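Local coordinates for CRISPR-associated protein, Cse1 family (Acidimicrobium ferrooxidans, PDB 4H3T) that probably serves as the large Cse1 subunit of a type I-E Cascade complex, which in related CRISPR systems helps recognise invading DNA, at residues 256-261 and 298-303. The protein carries 1 engineered substitution. Residues are numbered along the deposited sequence; the frame is centred on the assembly and turned at random.
Sequences DLFTWQ and DPHVGW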
ATOM      1  N   ASP A 256      -0.130  16.788   9.984  1.00 40.29           N
ATOM      2  CA  ASP A 256      -0.017  17.663   8.815  1.00 39.15           C
ATOM      3  C   ASP A 256       0.112  16.761   7.539  1.00 40.14           C
ATOM      4  O   ASP A 256      -0.702  16.846   6.625  1.00 39.69           O
ATOM      5  CB  ASP A 256       1.208  18.582   9.030  1.00 41.17           C
ATOM      6  CG  ASP A 256       1.459  19.629   7.997  1.00 47.86           C
ATOM      7  OD1 ASP A 256       0.502  19.978   7.249  1.00 46.04           O
ATOM      8  OD2 ASP A 256       2.622  20.110   7.915  1.00 48.16           O
ATOM      9  N   LEU A 257       1.034  15.800   7.557  1.00 39.37           N
ATOM     10  CA  LEU A 257       1.288  14.959   6.399  1.00 40.01           C
ATOM     11  C   LEU A 257       0.127  14.064   6.049  1.00 41.96           C
ATOM     12  O   LEU A 257      -0.237  13.968   4.876  1.00 39.29           O
ATOM     13  CB  LEU A 257       2.524  14.117   6.587  1.00 39.55           C
ATOM     14  CG  LEU A 257       2.947  13.201   5.397  1.00 39.95           C
ATOM     15  CD1 LEU A 257       3.111  13.995   4.077  1.00 41.40           C
ATOM     16  CD2 LEU A 257       4.224  12.475   5.788  1.00 39.42           C
ATOM     17  N   PHE A 258      -0.445  13.421   7.051  1.00 38.74           N
ATOM     18  CA  PHE A 258      -1.588  12.559   6.859  1.00 37.52           C
ATOM     19  C   PHE A 258      -2.871  13.273   6.302  1.00 42.49           C
ATOM     20  O   PHE A 258      -3.761  12.581   5.877  1.00 39.80           O
ATOM     21  CB  PHE A 258      -1.941  11.846   8.138  1.00 37.09           C
ATOM     22  CG  PHE A 258      -0.991  10.775   8.645  1.00 37.13           C
ATOM     23  CD1 PHE A 258       0.193  10.485   7.977  1.00 37.70           C
ATOM     24  CD2 PHE A 258      -1.285  10.068   9.782  1.00 39.84           C
ATOM     25  CE1 PHE A 258       1.090   9.512   8.487  1.00 40.36           C
ATOM     26  CE2 PHE A 258      -0.381   9.149  10.326  1.00 42.04           C
ATOM     27  CZ  PHE A 258       0.737   8.778   9.600  1.00 41.69           C
ATOM     28  N   THR A 259      -2.956  14.620   6.336  1.00 41.38           N
ATOM     29  CA  THR A 259      -4.088  15.368   5.833  1.00 39.21           C
ATOM     30  C   THR A 259      -3.650  16.364   4.767  1.00 41.86           C
ATOM     31  O   THR A 259      -4.320  17.362   4.540  1.00 37.77           O
ATOM     32  CB  THR A 259      -4.738  16.074   7.014  1.00 37.67           C
ATOM     33  OG1 THR A 259      -3.822  17.015   7.615  1.00 40.24           O
ATOM     34  CG2 THR A 259      -5.239  15.099   8.051  1.00 36.50           C
ATOM     35  N   TRP A 260      -2.542  16.073   4.088  1.00 37.91           N
ATOM     36  CA  TRP A 260      -1.909  17.009   3.175  1.00 36.17           C
ATOM     37  C   TRP A 260      -2.830  17.456   2.063  1.00 39.22           C
ATOM     38  O   TRP A 260      -3.403  16.619   1.368  1.00 37.95           O
ATOM     39  CB  TRP A 260      -0.646  16.346   2.558  1.00 35.84           C
ATOM     40  CG  TRP A 260       0.298  17.306   1.930  1.00 37.16           C
ATOM     41  CD1 TRP A 260       0.505  17.506   0.599  1.00 39.40           C
ATOM     42  CD2 TRP A 260       1.222  18.148   2.617  1.00 38.36           C
ATOM     43  NE1 TRP A 260       1.527  18.404   0.415  1.00 41.66           N
ATOM     44  CE2 TRP A 260       1.991  18.813   1.639  1.00 43.53           C
ATOM     45  CE3 TRP A 260       1.553  18.330   3.960  1.00 41.63           C
ATOM     46  CZ2 TRP A 260       3.079  19.619   1.971  1.00 45.10           C
ATOM     47  CZ3 TRP A 260       2.637  19.122   4.282  1.00 43.88           C
ATOM     48  CH2 TRP A 260       3.365  19.783   3.296  1.00 44.38           C
ATOM     49  N   GLN A 261      -2.955  18.751   1.894  1.00 36.40           N
ATOM     50  CA  GLN A 261      -3.694  19.334   0.785  1.00 38.41           C
ATOM     51  C   GLN A 261      -2.793  19.356  -0.426  1.00 39.80           C
ATOM     52  O   GLN A 261      -2.334  20.418  -0.891  1.00 38.43           O
ATOM     53  CB  GLN A 261      -4.233  20.721   1.175  1.00 40.43           C
ATOM     54  CG  GLN A 261      -5.072  20.698   2.449  1.00 38.66           C
ATOM     55  CD  GLN A 261      -6.342  19.915   2.281  1.00 40.52           C
ATOM     56  OE1 GLN A 261      -7.307  20.388   1.709  1.00 38.75           O
ATOM     57  NE2 GLN A 261      -6.337  18.687   2.717  1.00 37.30           N
ATOM     58  N   ASP A 298       7.323  10.211   8.223  1.00 39.83           N
ATOM     59  CA  ASP A 298       6.297   9.234   7.858  1.00 38.80           C
ATOM     60  C   ASP A 298       6.618   7.797   8.261  1.00 42.82           C
ATOM     61  O   ASP A 298       7.576   7.213   7.756  1.00 43.02           O
ATOM     62  CB  ASP A 298       6.082   9.337   6.358  1.00 38.01           C
ATOM     63  CG  ASP A 298       4.803   8.710   5.791  1.00 43.40           C
ATOM     64  OD1 ASP A 298       4.218   7.820   6.452  1.00 39.29           O
ATOM     65  OD2 ASP A 298       4.417   9.086   4.687  1.00 41.14           O
ATOM     66  N   PRO A 299       5.755   7.203   9.104  1.00 40.09           N
ATOM     67  CA  PRO A 299       5.992   5.838   9.548  1.00 39.17           C
ATOM     68  C   PRO A 299       5.568   4.748   8.567  1.00 39.05           C
ATOM     69  O   PRO A 299       5.748   3.568   8.890  1.00 40.18           O
ATOM     70  CB  PRO A 299       5.105   5.758  10.812  1.00 42.51           C
ATOM     71  CG  PRO A 299       3.922   6.591  10.464  1.00 43.27           C
ATOM     72  CD  PRO A 299       4.491   7.748   9.699  1.00 41.64           C
ATOM     73  N   HIS A 300       4.873   5.079   7.492  1.00 39.61           N
ATOM     74  CA  HIS A 300       4.285   4.067   6.585  1.00 38.67           C
ATOM     75  C   HIS A 300       5.120   3.780   5.308  1.00 41.52           C
ATOM     76  O   HIS A 300       4.591   3.215   4.346  1.00 40.93           O
ATOM     77  CB  HIS A 300       2.887   4.500   6.145  1.00 37.69           C
ATOM     78  CG  HIS A 300       1.904   4.521   7.283  1.00 40.82           C
ATOM     79  ND1 HIS A 300       1.047   5.595   7.488  1.00 44.08           N
ATOM     80  CD2 HIS A 300       1.679   3.588   8.222  1.00 41.26           C
ATOM     81  CE1 HIS A 300       0.354   5.281   8.583  1.00 44.45           C
ATOM     82  NE2 HIS A 300       0.681   4.051   9.021  1.00 43.35           N
ATOM     83  N   VAL A 301       6.359   4.223   5.270  1.00 40.07           N
ATOM     84  CA  VAL A 301       7.208   4.046   4.074  1.00 39.77           C
ATOM     85  C   VAL A 301       8.643   3.646   4.506  1.00 42.72           C
ATOM     86  O   VAL A 301       9.201   4.279   5.379  1.00 39.90           O
ATOM     87  CB  VAL A 301       7.165   5.332   3.192  1.00 42.26           C
ATOM     88  CG1 VAL A 301       7.386   6.612   3.995  1.00 43.67           C
ATOM     89  CG2 VAL A 301       8.138   5.264   1.974  1.00 40.68           C
ATOM     90  N   GLY A 302       9.207   2.636   3.835  1.00 38.59           N
ATOM     91  CA  GLY A 302      10.587   2.200   3.980  1.00 41.40           C
ATOM     92  C   GLY A 302      11.390   2.875   2.883  1.00 43.85           C
ATOM     93  O   GLY A 302      10.809   3.371   1.901  1.00 38.32           O
ATOM     94  N   TRP A 303      12.715   2.956   3.056  1.00 41.21           N
ATOM     95  CA  TRP A 303      13.604   3.687   2.137  1.00 42.37           C
ATOM     96  C   TRP A 303      14.809   2.888   1.748  1.00 46.07           C
ATOM     97  O   TRP A 303      15.234   1.987   2.465  1.00 42.60           O
ATOM     98  CB  TRP A 303      14.091   5.015   2.779  1.00 43.47           C
ATOM     99  CG  TRP A 303      12.957   5.917   3.164  1.00 43.81           C
ATOM    100  CD1 TRP A 303      12.262   5.891   4.339  1.00 46.63           C
ATOM    101  CD2 TRP A 303      12.316   6.899   2.342  1.00 43.67           C
ATOM    102  NE1 TRP A 303      11.219   6.781   4.292  1.00 45.38           N
ATOM    103  CE2 TRP A 303      11.226   7.420   3.084  1.00 46.23           C
ATOM    104  CE3 TRP A 303      12.548   7.398   1.052  1.00 45.54           C
ATOM    105  CZ2 TRP A 303      10.374   8.415   2.570  1.00 44.67           C
ATOM    106  CZ3 TRP A 303      11.737   8.420   0.570  1.00 45.67           C
ATOM    107  CH2 TRP A 303      10.640   8.883   1.315  1.00 46.02           C
TER
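F258 pushes the CZ end of its ring into the bend made by D298, P299 and H300. Its CG lies anti to the carbonyl carbon (chi1 -70°), which sends the ring across to this loop. P299 meets the ring at its edge, with CD 3.9 Å from F258 CZ. The imidazole of H300 is turned only 20° from the phenyl plane but slid well aside, its CE1 3.7 Å from F258 CZ; P299 CG sits over one imidazole face. L257 crosses D298 at about a right angle and lays CD2 3.6 Å from D298 OD2. The carboxylate closes an Asx turn: H300 N reaches D298 OD1 at 3.0 Å, from above the carboxylate plane. R58 NH1 salt-bridges D298 OD1 and hydrogen-bonds H300 ND1, while Y196 OH hydrogen-bonds D298 OD2 and N217 hydrogen-bonds H300 NE2. Replacing D298 by alanine removes the carboxylate, which would probably leave R58 without this anionic mate, Y196 OH without its partner and the Asx turn unclosed. The contact joins helix 254-257 and the turn after it to the link between helix 291-297 and strand 303-309, with helix 52-68 packing against L257, F258 and H300, and V289 of strand 275-289 against L257.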